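Local coordinates for folylpolyglutamate synthase protein FOLC (Mycobacterium tuberculosis, PDB 2VOS) that probably joins L-glutamate to dihydropteroate, giving dihydrofolate, and extends tetrahydrofolate with further gamma-linked glutamates, spending ATP in each step, at residues A[75-80]-A[336-341]; A[193-198]-A[302-307]; A[277-282]-A[287-292]; A[295-300]-A[363-368]; A[396-401]-A[467-472]. All blocks are in the same frame, centred on the assembly; numbering follows the deposited sequence.

Contact 1: A[75-80]-A[336-341]; sequences KTSVAR and PGRLER. With CO (cobalt (II) ion), chain E; ADP (adenosine-5'-diphosphate), chain B.
R338 meets T76 and S77 chiefly through the ADP that all three hold. R338 CB faces the ribose; CG lies 3.5 Å from ADP O3' and C3' and 3.9 Å from S77 OG. A bend at chi2 (54°) turns the chain toward the alpha phosphate: CD is 4.1 Å from ADP O1A, and CZ lies behind two N-H groups. NE and NH2 of R338 both donate to ADP O1A, each at 2.8 Å, a fork at the guanidinium edge. NH1 is held by P336 O (2.7 Å), which helps fix the group's rotation, while T76 CG2 lies over the NH2 side of one face, 3.8 Å from R338 NH2. Further along, P336 CD lies over a face of the R80 guanidinium, 3.4 Å from R80 NE; the R80 tip bonds to Q487 and T334. On the helix side, T76 OG1 binds cobalt at 2.2 Å alongside ADP O1B and two waters, with E174 and S98 completing the shell. K75 NZ reaches the beta phosphate, and S77 donates to ADP O2A through both N and OG. Backbone and side-chain donors at a helix start wrapping a diphosphate identify the P-loop nucleotide site, here completed by an arginine from the C-terminal domain.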
# COMPACT_ATOMS: atom_id res chain seq x y z
N LYS A 75 -1.48 0.62 4.24
CA LYS A 75 -0.97 -0.75 4.49
C LYS A 75 0.45 -0.92 3.95
O LYS A 75 1.34 -1.43 4.64
CB LYS A 75 -1.81 -1.91 3.91
CG LYS A 75 -3.30 -2.06 4.46
CD LYS A 75 -3.98 -3.25 3.81
CE LYS A 75 -4.27 -3.00 2.30
NZ LYS A 75 -4.97 -1.68 2.04
N THR A 76 0.61 -0.63 2.66
CA THR A 76 1.93 -0.82 2.02
C THR A 76 2.99 0.06 2.69
O THR A 76 4.11 -0.40 2.96
CB THR A 76 1.87 -0.55 0.48
OG1 THR A 76 1.17 -1.65 -0.08
CG2 THR A 76 3.32 -0.58 -0.10
N SER A 77 2.66 1.32 2.92
CA SER A 77 3.64 2.20 3.55
C SER A 77 4.04 1.68 4.96
O SER A 77 5.22 1.69 5.35
CB SER A 77 3.06 3.60 3.70
OG SER A 77 3.01 4.29 2.46
N VAL A 78 3.04 1.24 5.74
CA VAL A 78 3.32 0.68 7.08
C VAL A 78 4.15 -0.58 6.95
O VAL A 78 5.08 -0.82 7.75
CB VAL A 78 2.00 0.38 7.91
CG1 VAL A 78 2.35 -0.47 9.22
CG2 VAL A 78 1.34 1.73 8.31
N ALA A 79 3.84 -1.43 5.96
CA ALA A 79 4.59 -2.69 5.77
C ALA A 79 6.06 -2.33 5.54
O ALA A 79 6.95 -2.96 6.09
CB ALA A 79 4.08 -3.47 4.58
N ARG A 80 6.31 -1.36 4.67
CA ARG A 80 7.71 -0.98 4.38
C ARG A 80 8.45 -0.33 5.55
O ARG A 80 9.67 -0.51 5.66
CB ARG A 80 7.80 -0.06 3.18
CG ARG A 80 7.24 -0.80 1.88
CD ARG A 80 7.28 0.18 0.69
NE ARG A 80 8.65 0.50 0.23
CZ ARG A 80 9.33 -0.17 -0.70
NH1 ARG A 80 8.82 -1.23 -1.32
NH2 ARG A 80 10.56 0.22 -1.03
N PRO A 336 7.72 3.98 -2.63
CA PRO A 336 7.65 4.36 -4.02
C PRO A 336 6.20 4.60 -4.41
O PRO A 336 5.30 3.92 -3.94
CB PRO A 336 8.20 3.18 -4.78
CG PRO A 336 8.83 2.20 -3.69
CD PRO A 336 8.37 2.67 -2.37
N GLY A 337 6.00 5.62 -5.22
CA GLY A 337 4.65 5.96 -5.70
C GLY A 337 3.75 6.51 -4.64
O GLY A 337 2.56 6.64 -4.91
N ARG A 338 4.24 6.82 -3.42
CA ARG A 338 3.42 7.58 -2.42
C ARG A 338 4.02 8.98 -2.24
O ARG A 338 5.08 9.16 -1.59
CB ARG A 338 3.32 6.85 -1.06
CG ARG A 338 2.33 5.64 -1.10
CD ARG A 338 2.70 4.67 -2.20
NE ARG A 338 1.98 3.40 -2.16
CZ ARG A 338 2.17 2.38 -3.01
NH1 ARG A 338 3.05 2.44 -4.01
NH2 ARG A 338 1.45 1.27 -2.89
N LEU A 339 3.38 9.95 -2.88
CA LEU A 339 3.86 11.31 -2.95
C LEU A 339 5.35 11.35 -3.23
O LEU A 339 6.15 11.96 -2.48
CB LEU A 339 3.57 12.01 -1.63
CG LEU A 339 2.72 13.29 -1.51
CD1 LEU A 339 2.33 14.00 -2.76
CD2 LEU A 339 1.59 13.02 -0.52
N GLU A 340 5.75 10.65 -4.29
CA GLU A 340 7.15 10.51 -4.60
C GLU A 340 7.49 11.49 -5.73
O GLU A 340 6.82 11.51 -6.76
CB GLU A 340 7.46 9.06 -5.04
CG GLU A 340 8.95 8.80 -5.25
CD GLU A 340 9.23 7.42 -5.80
OE1 GLU A 340 8.25 6.76 -6.25
OE2 GLU A 340 10.40 7.00 -5.85
N ARG A 341 8.54 12.26 -5.56
CA ARG A 341 8.94 13.25 -6.56
C ARG A 341 9.81 12.63 -7.61
O ARG A 341 10.86 12.04 -7.27
CB ARG A 341 9.79 14.31 -5.89
CG ARG A 341 9.02 15.47 -5.36
CD ARG A 341 9.92 16.75 -5.23
NE ARG A 341 11.23 16.52 -4.58
CZ ARG A 341 12.26 17.36 -4.64
NH1 ARG A 341 12.15 18.54 -5.28
NH2 ARG A 341 13.41 17.05 -4.04
CO CO E . -0.97 -1.78 -0.51
PB ADP B . -2.50 0.66 0.95
O1B ADP B . -1.40 -0.36 0.86
O2B ADP B . -3.28 0.79 -0.33
O3B ADP B . -3.37 0.60 2.17
PA ADP B . -0.41 2.74 0.67
O1A ADP B . -0.03 2.08 -0.65
O2A ADP B . 0.58 3.13 1.75
O3A ADP B . -1.80 2.09 1.24
O5' ADP B . -0.99 4.17 0.18
C5' ADP B . -1.88 4.36 -0.94
C4' ADP B . -2.20 5.87 -0.96
O4' ADP B . -2.96 6.21 0.24
C3' ADP B . -0.98 6.78 -0.82
O3' ADP B . -0.57 7.28 -2.08
C2' ADP B . -1.39 8.00 -0.04
O2' ADP B . -2.13 8.87 -0.96
C1' ADP B . -2.50 7.45 0.82
N9 ADP B . -2.14 7.08 2.22
C8 ADP B . -1.16 6.24 2.71
N7 ADP B . -1.27 6.16 4.07
C5 ADP B . -2.40 6.86 4.42
C6 ADP B . -3.12 7.16 5.66
N6 ADP B . -2.69 6.69 6.85
N1 ADP B . -4.19 7.95 5.55
C2 ADP B . -4.66 8.52 4.41
N3 ADP B . -4.07 8.27 3.21
C4 ADP B . -2.95 7.47 3.20
O HOH W 1 -0.80 -0.27 -1.97
O HOH W 2 -3.03 -2.14 -1.04

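Contact 2: A[193-198]-A[302-307]; sequences VITPIS and AVLALA
V193 and T195 meet L304 without aromatic ring or side-chain amide or charged plane; the nearest flat group is the peptide joining I194 to T195. L304 CD2 stands above the plane of that peptide but to the side of it, 4.1 Å from I194 O, so no face is covered squarely. The rest is aliphatic. V193 CG1 comes within 3.9 Å of L304 CG, the two side chains lying alongside and running opposite ways. T195 CG2 is 3.8 Å from L304 CD2, the side chains crossing at about a right angle, and T195 CA is equally near that methyl. One branch of the leucine thus serves three successive residues. Its placement follows from chi1 of -175°, which extends CG away from the backbone N and sends the branch from the helix toward the end of the strand. V193 answers with CG1, likewise extended from its own N (chi1 179°). The hydroxyl of T195 has another task: OG1 bonds to N73 O, tying this strand end to the nucleotide-binding loop, and T195 also packs against K75. V193 also touches I67 and I69 of strand 66-70, while A305, turned away from the strand, rests on M81 and V82 of helix 75-88. A helix laid against the C-terminal end of a parallel strand, beside a P-loop, is a typical element of the three-layered P-loop NTPase core that forms the middle domain of Mur ligases.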
# COMPACT_ATOMS: atom_id res chain seq x y z
N VAL A 193 -1.90 -5.72 12.54
CA VAL A 193 -1.90 -4.31 12.52
C VAL A 193 -3.07 -3.88 11.71
O VAL A 193 -3.29 -4.43 10.58
CB VAL A 193 -0.62 -3.84 11.81
CG1 VAL A 193 -0.53 -2.31 11.72
CG2 VAL A 193 0.64 -4.44 12.52
N ILE A 194 -3.83 -2.91 12.22
CA ILE A 194 -5.00 -2.40 11.46
C ILE A 194 -4.82 -0.90 11.21
O ILE A 194 -4.97 -0.10 12.11
CB ILE A 194 -6.36 -2.61 12.21
CG1 ILE A 194 -6.46 -4.03 12.79
CG2 ILE A 194 -7.59 -2.28 11.22
CD1 ILE A 194 -6.54 -5.18 11.75
N THR A 195 -4.51 -0.53 9.99
CA THR A 195 -4.39 0.84 9.60
C THR A 195 -5.78 1.48 9.40
O THR A 195 -6.82 0.79 9.42
CB THR A 195 -3.53 0.95 8.31
OG1 THR A 195 -4.32 0.62 7.16
CG2 THR A 195 -2.30 0.04 8.33
N PRO A 196 -5.81 2.79 9.17
CA PRO A 196 -7.12 3.46 9.09
C PRO A 196 -8.03 2.85 8.07
O PRO A 196 -7.64 2.60 6.95
CB PRO A 196 -6.78 4.90 8.70
CG PRO A 196 -5.34 5.08 9.45
CD PRO A 196 -4.69 3.75 9.02
N ILE A 197 -9.29 2.68 8.46
CA ILE A 197 -10.31 2.10 7.59
C ILE A 197 -11.29 3.17 7.05
O ILE A 197 -11.74 4.04 7.81
CB ILE A 197 -11.04 0.99 8.37
CG1 ILE A 197 -10.06 -0.17 8.65
CG2 ILE A 197 -12.28 0.52 7.62
CD1 ILE A 197 -10.56 -1.13 9.75
N SER A 198 -11.64 3.11 5.77
CA SER A 198 -12.63 4.02 5.17
C SER A 198 -13.10 3.32 3.91
O SER A 198 -12.93 2.12 3.79
CB SER A 198 -12.04 5.39 4.86
OG SER A 198 -10.97 5.24 3.96
N ALA A 302 4.00 5.99 10.47
CA ALA A 302 5.23 5.75 11.25
C ALA A 302 5.00 5.30 12.67
O ALA A 302 5.57 4.32 13.13
CB ALA A 302 6.12 6.99 11.24
N VAL A 303 4.15 5.99 13.43
CA VAL A 303 4.05 5.59 14.82
C VAL A 303 3.31 4.24 14.90
O VAL A 303 3.54 3.44 15.80
CB VAL A 303 3.28 6.64 15.68
CG1 VAL A 303 1.79 6.66 15.31
CG2 VAL A 303 3.48 6.37 17.16
N LEU A 304 2.43 3.97 13.94
CA LEU A 304 1.77 2.67 13.93
C LEU A 304 2.79 1.54 13.68
O LEU A 304 2.71 0.48 14.31
CB LEU A 304 0.71 2.66 12.81
CG LEU A 304 -0.14 1.40 12.74
CD1 LEU A 304 -0.88 1.19 14.09
CD2 LEU A 304 -1.23 1.61 11.58
N ALA A 305 3.70 1.75 12.71
CA ALA A 305 4.77 0.80 12.40
C ALA A 305 5.69 0.61 13.62
O ALA A 305 6.14 -0.53 13.96
CB ALA A 305 5.58 1.29 11.21
N LEU A 306 6.03 1.72 14.29
CA LEU A 306 6.87 1.63 15.48
C LEU A 306 6.19 0.76 16.56
O LEU A 306 6.79 -0.20 17.06
CB LEU A 306 7.19 3.02 15.99
CG LEU A 306 7.82 3.12 17.41
CD1 LEU A 306 9.23 2.53 17.29
CD2 LEU A 306 7.90 4.60 17.90
N ALA A 307 4.96 1.07 16.93
CA ALA A 307 4.24 0.31 17.94
C ALA A 307 4.16 -1.18 17.54
O ALA A 307 4.38 -2.07 18.37
CB ALA A 307 2.83 0.90 18.15

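Contact 3: A[277-282]-A[287-292]; sequences LQLQGL and SDIYLP
L279 and I289 meet because each sets its first side-chain bond anti to the carbonyl carbon (chi1 -56° and -69°), which brings L279 CD1 to 3.6 Å from I289 CD1, the two side chains crossing near a right angle. Q278 is instead fully extended, so its NE2 reaches S287 OG at 3.2 Å; the bond is nearly straight (174°) and lies in the amide plane, while OE1 bonds to R267. The backbones pair at L277 and I289, an antiparallel hydrogen-bonded pair: L277 N to I289 O is 2.7 Å and I289 N to L277 O is 3.0 Å. L277 pairs with I289 but L279 bonds to Y286, so two residues on one strand face three on the other, consistent with a beta bulge around S287 and D288. L277, L279, I289 and L291 turn their apolar side chains to helices: L277 and L279 meet helix 296-312, and L279, I289 and L291 meet F330 of helix 323-331. The hairpin's other neighbour is strand 264-271, beside 274-281 in the three-stranded antiparallel sheet.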
# COMPACT_ATOMS: atom_id res chain seq x y z
N LEU A 277 9.96 13.89 13.49
CA LEU A 277 8.92 13.46 14.42
C LEU A 277 9.42 13.24 15.83
O LEU A 277 10.56 12.82 16.06
CB LEU A 277 8.31 12.10 13.91
CG LEU A 277 7.91 12.11 12.42
CD1 LEU A 277 7.44 10.67 11.97
CD2 LEU A 277 6.82 13.10 12.20
N GLN A 278 8.54 13.44 16.79
CA GLN A 278 8.75 12.90 18.11
C GLN A 278 7.58 11.97 18.38
O GLN A 278 6.41 12.40 18.37
CB GLN A 278 8.72 14.04 19.17
CG GLN A 278 9.04 13.47 20.54
CD GLN A 278 9.12 14.54 21.61
OE1 GLN A 278 8.13 15.26 21.85
NE2 GLN A 278 10.30 14.63 22.27
N LEU A 279 7.89 10.69 18.64
CA LEU A 279 6.84 9.67 18.77
C LEU A 279 6.82 9.06 20.17
O LEU A 279 7.86 8.66 20.70
CB LEU A 279 7.08 8.56 17.75
CG LEU A 279 7.16 8.96 16.26
CD1 LEU A 279 7.48 7.72 15.31
CD2 LEU A 279 5.87 9.62 15.78
N GLN A 280 5.63 8.95 20.74
CA GLN A 280 5.47 8.08 21.89
C GLN A 280 5.09 6.66 21.44
O GLN A 280 4.00 6.44 20.86
CB GLN A 280 4.41 8.63 22.82
CG GLN A 280 4.24 7.75 24.07
CD GLN A 280 3.69 8.54 25.17
OE1 GLN A 280 4.18 9.63 25.45
NE2 GLN A 280 2.63 8.03 25.81
N GLY A 281 6.00 5.72 21.62
CA GLY A 281 5.76 4.33 21.30
C GLY A 281 5.34 3.60 22.57
O GLY A 281 5.19 4.22 23.66
N LEU A 282 5.23 2.27 22.48
CA LEU A 282 4.87 1.47 23.68
C LEU A 282 5.95 1.50 24.79
O LEU A 282 5.62 1.37 25.96
CB LEU A 282 4.62 0.02 23.28
CG LEU A 282 3.63 -0.17 22.14
CD1 LEU A 282 3.50 -1.63 21.92
CD2 LEU A 282 2.25 0.42 22.54
N SER A 287 12.81 10.51 19.97
CA SER A 287 12.92 11.91 19.47
C SER A 287 13.78 12.06 18.21
O SER A 287 14.55 11.20 17.93
CB SER A 287 13.56 12.78 20.56
OG SER A 287 12.76 12.68 21.74
N ASP A 288 13.65 13.19 17.51
CA ASP A 288 14.46 13.50 16.33
C ASP A 288 14.43 12.39 15.30
O ASP A 288 15.46 12.01 14.74
CB ASP A 288 15.92 13.76 16.72
CG ASP A 288 16.71 14.62 15.61
OD1 ASP A 288 16.06 15.49 14.91
OD2 ASP A 288 18.00 14.45 15.48
N ILE A 289 13.25 11.84 15.06
CA ILE A 289 13.09 10.90 13.99
C ILE A 289 12.93 11.65 12.66
O ILE A 289 11.92 12.36 12.47
CB ILE A 289 11.89 10.03 14.24
CG1 ILE A 289 12.18 9.11 15.43
CG2 ILE A 289 11.62 9.15 12.97
CD1 ILE A 289 10.95 8.45 15.99
N TYR A 290 13.90 11.52 11.77
CA TYR A 290 13.74 12.06 10.44
C TYR A 290 13.10 11.02 9.55
O TYR A 290 13.62 9.89 9.43
CB TYR A 290 15.08 12.55 9.87
CG TYR A 290 14.92 13.00 8.41
CD1 TYR A 290 14.34 14.23 8.09
CD2 TYR A 290 15.36 12.20 7.36
CE1 TYR A 290 14.19 14.66 6.74
CE2 TYR A 290 15.19 12.62 5.96
CZ TYR A 290 14.59 13.83 5.70
OH TYR A 290 14.46 14.29 4.38
N LEU A 291 11.96 11.36 8.94
CA LEU A 291 11.30 10.42 8.03
C LEU A 291 11.33 11.07 6.64
O LEU A 291 10.77 12.16 6.48
CB LEU A 291 9.84 10.24 8.47
CG LEU A 291 9.04 9.27 7.59
CD1 LEU A 291 9.51 7.83 7.79
CD2 LEU A 291 7.57 9.40 7.93
N PRO A 292 12.01 10.44 5.65
CA PRO A 292 12.08 11.13 4.36
C PRO A 292 10.78 10.94 3.47
O PRO A 292 10.88 10.53 2.30
CB PRO A 292 13.29 10.50 3.68
CG PRO A 292 13.23 9.01 4.17
CD PRO A 292 12.70 9.14 5.64

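Contact 4: A[295-300]-A[363-368]; sequences GEHQAH and AQTLAH. With ADP (adenosine-5'-diphosphate), chain B.
At the adenine end of the ADP pocket, the first turn of helix 296-312 comes up against helix 356-368, and G295 and H297 meet T365. T365 presents both branches. Its CG2 packs 3.6 Å from G295 CA, and its OG1 lies 3.4 Å from the same atom, a close approach to a glycine whose backbone angles (phi 116°, psi 132°) suit that residue. OG1 also lies at the edge of the H297 ring, in its plane and 3.4 Å from CE1. The hydroxyl has firmer partners in A361 O, one turn earlier on its own helix, and a water that donates to it at 3.0 Å. That water accepts from E296 N at 2.9 Å, so it bridges the start of one helix to the side of the other. H297 CB lies 3.6 Å from ADP C6, and chi1 of 54°, with CG between backbone N and carbonyl carbon, carries the ring obliquely past the purine, with H297 CD2 3.6 Å from ADP N9. One turn on, H300 NE2 donates to the anti lone pair of E296 OE2 at 3.0 Å, in the ring plane; H300 ND1 is hydrogen-bonded to E259 OE2. This is a purine pocket at the seam between the middle and C-terminal domains of a Mur-type ligase.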
# COMPACT_ATOMS: atom_id res chain seq x y z
N GLY A 295 3.86 14.23 4.22
CA GLY A 295 2.46 14.01 4.57
C GLY A 295 2.26 13.74 6.05
O GLY A 295 2.97 12.91 6.63
N GLU A 296 1.28 14.42 6.65
CA GLU A 296 0.91 14.10 8.02
C GLU A 296 0.49 12.63 8.14
O GLU A 296 0.74 11.97 9.14
CB GLU A 296 -0.21 15.02 8.57
CG GLU A 296 -0.50 14.68 10.05
CD GLU A 296 -1.74 15.30 10.62
OE1 GLU A 296 -2.16 16.37 10.07
OE2 GLU A 296 -2.28 14.73 11.62
N HIS A 297 -0.18 12.10 7.14
CA HIS A 297 -0.58 10.70 7.21
C HIS A 297 0.61 9.76 7.37
O HIS A 297 0.47 8.70 8.01
CB HIS A 297 -1.34 10.26 5.96
CG HIS A 297 -0.62 10.53 4.66
ND1 HIS A 297 -0.45 11.80 4.17
CD2 HIS A 297 -0.15 9.69 3.70
CE1 HIS A 297 0.20 11.73 3.01
NE2 HIS A 297 0.33 10.46 2.68
N GLN A 298 1.75 10.11 6.78
CA GLN A 298 2.93 9.25 6.97
C GLN A 298 3.47 9.30 8.43
O GLN A 298 4.09 8.37 8.89
CB GLN A 298 4.03 9.52 5.93
CG GLN A 298 3.53 9.21 4.47
CD GLN A 298 3.38 7.72 4.21
OE1 GLN A 298 3.50 6.90 5.12
NE2 GLN A 298 3.17 7.36 2.96
N ALA A 299 3.26 10.40 9.14
CA ALA A 299 3.63 10.40 10.55
C ALA A 299 2.80 9.39 11.34
O ALA A 299 3.29 8.74 12.26
CB ALA A 299 3.45 11.87 11.17
N HIS A 300 1.53 9.26 10.96
CA HIS A 300 0.63 8.32 11.66
C HIS A 300 0.97 6.88 11.31
O HIS A 300 0.93 6.00 12.18
CB HIS A 300 -0.85 8.65 11.31
CG HIS A 300 -1.30 9.91 11.98
ND1 HIS A 300 -1.37 10.02 13.36
CD2 HIS A 300 -1.59 11.14 11.49
CE1 HIS A 300 -1.68 11.26 13.69
NE2 HIS A 300 -1.82 11.96 12.57
N ALA A 363 -4.05 15.93 -1.12
CA ALA A 363 -4.36 17.35 -1.33
C ALA A 363 -3.83 18.15 -0.13
O ALA A 363 -3.21 19.22 -0.29
CB ALA A 363 -5.90 17.56 -1.48
N GLN A 364 -4.05 17.64 1.09
CA GLN A 364 -3.60 18.37 2.26
C GLN A 364 -2.07 18.52 2.28
O GLN A 364 -1.55 19.59 2.69
CB GLN A 364 -4.00 17.66 3.53
CG GLN A 364 -5.47 17.86 3.87
CD GLN A 364 -5.81 17.08 5.11
OE1 GLN A 364 -5.40 17.46 6.21
NE2 GLN A 364 -6.51 15.95 4.94
N THR A 365 -1.37 17.46 1.89
CA THR A 365 0.10 17.47 1.85
C THR A 365 0.61 18.50 0.82
O THR A 365 1.55 19.29 1.11
CB THR A 365 0.63 16.08 1.50
OG1 THR A 365 0.11 15.13 2.44
CG2 THR A 365 2.21 16.03 1.59
N LEU A 366 0.02 18.52 -0.36
CA LEU A 366 0.42 19.44 -1.41
C LEU A 366 0.24 20.90 -0.96
O LEU A 366 1.07 21.76 -1.24
CB LEU A 366 -0.42 19.22 -2.69
CG LEU A 366 -0.11 17.91 -3.43
CD1 LEU A 366 -1.23 17.62 -4.44
CD2 LEU A 366 1.30 17.92 -4.09
N ALA A 367 -0.83 21.15 -0.21
CA ALA A 367 -1.17 22.49 0.27
C ALA A 367 -0.37 22.90 1.52
O ALA A 367 -0.01 24.09 1.72
CB ALA A 367 -2.67 22.55 0.56
N HIS A 368 -0.09 21.94 2.38
CA HIS A 368 0.54 22.26 3.64
C HIS A 368 2.06 22.18 3.67
O HIS A 368 2.67 22.83 4.50
CB HIS A 368 0.01 21.35 4.74
CG HIS A 368 -1.46 21.46 4.97
ND1 HIS A 368 -2.17 20.51 5.66
CD2 HIS A 368 -2.35 22.43 4.64
CE1 HIS A 368 -3.44 20.87 5.73
NE2 HIS A 368 -3.57 22.04 5.13
PB ADP B . -2.50 0.66 0.95
O1B ADP B . -1.40 -0.36 0.86
O2B ADP B . -3.28 0.79 -0.33
O3B ADP B . -3.37 0.60 2.17
PA ADP B . -0.41 2.74 0.67
O1A ADP B . -0.03 2.08 -0.65
O2A ADP B . 0.58 3.13 1.75
O3A ADP B . -1.80 2.09 1.24
O5' ADP B . -0.99 4.17 0.18
C5' ADP B . -1.88 4.36 -0.94
C4' ADP B . -2.20 5.87 -0.96
O4' ADP B . -2.96 6.21 0.24
C3' ADP B . -0.98 6.78 -0.82
O3' ADP B . -0.57 7.28 -2.08
C2' ADP B . -1.39 8.00 -0.04
O2' ADP B . -2.13 8.87 -0.96
C1' ADP B . -2.50 7.45 0.82
N9 ADP B . -2.14 7.08 2.22
C8 ADP B . -1.16 6.24 2.71
N7 ADP B . -1.27 6.16 4.07
C5 ADP B . -2.40 6.86 4.42
C6 ADP B . -3.12 7.16 5.66
N6 ADP B . -2.69 6.69 6.85
N1 ADP B . -4.19 7.95 5.55
C2 ADP B . -4.66 8.52 4.41
N3 ADP B . -4.07 8.27 3.21
C4 ADP B . -2.95 7.47 3.20
O HOH W 3 -0.30 16.29 5.19

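Contact 5: A[396-401]-A[467-472]; sequences PVFDSV and VITGSV
F398 reaches V467 with the far end of its ring: CZ and CE1 each lie 3.6 Å from V467 CB. With chi1 at -69°, CG stands anti to the carbonyl carbon, and chi2 of only -13° leaves the ring turned close to the plane of CA, CB and CG. V467 lies to one side of the ring plane at its far end, with CG1 3.7 Å from F398 CZ and CG2 3.9 Å from F398 CE1. Its chi1 of 179° puts CG1 anti to the backbone N and CG2 anti to the carbonyl carbon, so both methyls face the CZ-CE1 end of the ring. The two side chains cross at about a right angle. T469, two residues along the same strand face, meets the ring at its edge through CG2, 4.2 Å from F398 CE2. Its OG1, anti to the backbone N, takes the other branch and bonds to D351 O. L366 of helix 356-368 also packs on both F398 and V467. Strand 374-379 lies between 464-469 and 400-403 in the sheet, so F398 spans a strand's width. Such a layer between helix and mainly parallel sheet is typical of the Rossmann-like C-terminal domain of Mur ligases.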
# COMPACT_ATOMS: atom_id res chain seq x y z
N PRO A 396 -9.80 21.35 -4.80
CA PRO A 396 -9.22 22.53 -4.16
C PRO A 396 -7.70 22.73 -4.41
O PRO A 396 -7.19 23.82 -4.13
CB PRO A 396 -9.46 22.27 -2.67
CG PRO A 396 -10.67 21.32 -2.63
CD PRO A 396 -10.35 20.41 -3.80
N VAL A 397 -6.98 21.76 -4.97
CA VAL A 397 -5.55 22.00 -5.12
C VAL A 397 -5.05 21.94 -6.56
O VAL A 397 -3.94 22.39 -6.85
CB VAL A 397 -4.68 21.04 -4.23
CG1 VAL A 397 -4.81 21.41 -2.77
CG2 VAL A 397 -5.09 19.54 -4.48
N PHE A 398 -5.79 21.26 -7.43
CA PHE A 398 -5.39 21.16 -8.84
C PHE A 398 -6.07 22.32 -9.58
O PHE A 398 -7.34 22.37 -9.73
CB PHE A 398 -5.83 19.82 -9.50
CG PHE A 398 -5.08 18.57 -8.97
CD1 PHE A 398 -3.95 18.69 -8.21
CD2 PHE A 398 -5.51 17.28 -9.35
CE1 PHE A 398 -3.26 17.58 -7.77
CE2 PHE A 398 -4.83 16.13 -8.91
CZ PHE A 398 -3.70 16.27 -8.13
N ASP A 399 -5.26 23.23 -10.12
CA ASP A 399 -5.79 24.31 -10.94
C ASP A 399 -6.52 23.73 -12.15
O ASP A 399 -7.58 24.26 -12.60
CB ASP A 399 -4.64 25.20 -11.39
CG ASP A 399 -4.06 25.94 -10.24
OD1 ASP A 399 -4.69 26.98 -9.91
OD2 ASP A 399 -3.08 25.43 -9.61
N SER A 400 -5.94 22.68 -12.72
CA SER A 400 -6.69 21.91 -13.72
C SER A 400 -6.29 20.47 -13.69
O SER A 400 -5.32 20.09 -13.02
CB SER A 400 -6.59 22.52 -15.14
OG SER A 400 -5.30 22.36 -15.66
N VAL A 401 -7.00 19.66 -14.46
CA VAL A 401 -6.71 18.25 -14.49
C VAL A 401 -6.71 17.76 -15.94
O VAL A 401 -7.49 18.24 -16.78
CB VAL A 401 -7.70 17.53 -13.56
CG1 VAL A 401 -9.19 17.72 -14.06
CG2 VAL A 401 -7.31 16.08 -13.37
N VAL A 467 0.89 16.49 -10.83
CA VAL A 467 0.67 15.43 -9.87
C VAL A 467 -0.08 14.32 -10.58
O VAL A 467 -1.21 14.50 -11.09
CB VAL A 467 -0.16 15.93 -8.70
CG1 VAL A 467 -0.39 14.77 -7.73
CG2 VAL A 467 0.58 17.08 -8.01
N ILE A 468 0.60 13.18 -10.70
CA ILE A 468 0.05 12.06 -11.45
C ILE A 468 -0.53 11.07 -10.43
O ILE A 468 0.22 10.50 -9.61
CB ILE A 468 1.20 11.38 -12.26
CG1 ILE A 468 1.87 12.46 -13.13
CG2 ILE A 468 0.73 10.08 -13.00
CD1 ILE A 468 3.26 12.05 -13.68
N THR A 469 -1.84 10.81 -10.49
CA THR A 469 -2.46 10.06 -9.40
C THR A 469 -3.77 9.39 -9.87
O THR A 469 -4.13 9.43 -11.08
CB THR A 469 -2.71 11.04 -8.21
OG1 THR A 469 -3.12 10.32 -7.06
CG2 THR A 469 -3.86 12.11 -8.55
N GLY A 470 -4.47 8.74 -8.92
CA GLY A 470 -5.83 8.24 -9.24
C GLY A 470 -5.89 6.73 -9.11
O GLY A 470 -6.99 6.15 -8.90
N SER A 471 -4.72 6.09 -9.19
CA SER A 471 -4.64 4.65 -9.16
C SER A 471 -3.20 4.24 -8.88
O SER A 471 -2.24 4.95 -9.23
CB SER A 471 -5.13 4.10 -10.51
OG SER A 471 -4.93 2.72 -10.63
N VAL A 472 -3.03 3.06 -8.31
CA VAL A 472 -1.71 2.42 -8.26
C VAL A 472 -1.11 2.26 -9.66
O VAL A 472 0.09 2.51 -9.88
CB VAL A 472 -1.81 1.01 -7.59
CG1 VAL A 472 -0.44 0.35 -7.59
CG2 VAL A 472 -2.31 1.19 -6.16

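How the contacts relate
Contact 1 lies near the middle of the molecule, with contacts 2 and 4 each about 13 Å from it, centre to centre. Helix 296-312 serves both contact 2 and contact 4. In sequence, contacts 2 and 3 fall between the two segments of contact 1, whereas contacts 1 and 4 alternate, each linking the middle domain to the C-terminal one; both touch ADP. Contact 3 sits on the outer hairpin and touches contacts 2 and 4 where it packs on that helix. Contact 5 follows last, wholly in the C-terminal part, about 30 Å from contact 3 between centres, yet touching contact 4 through helix 356-368. The nucleotide thus lies where the two domains meet.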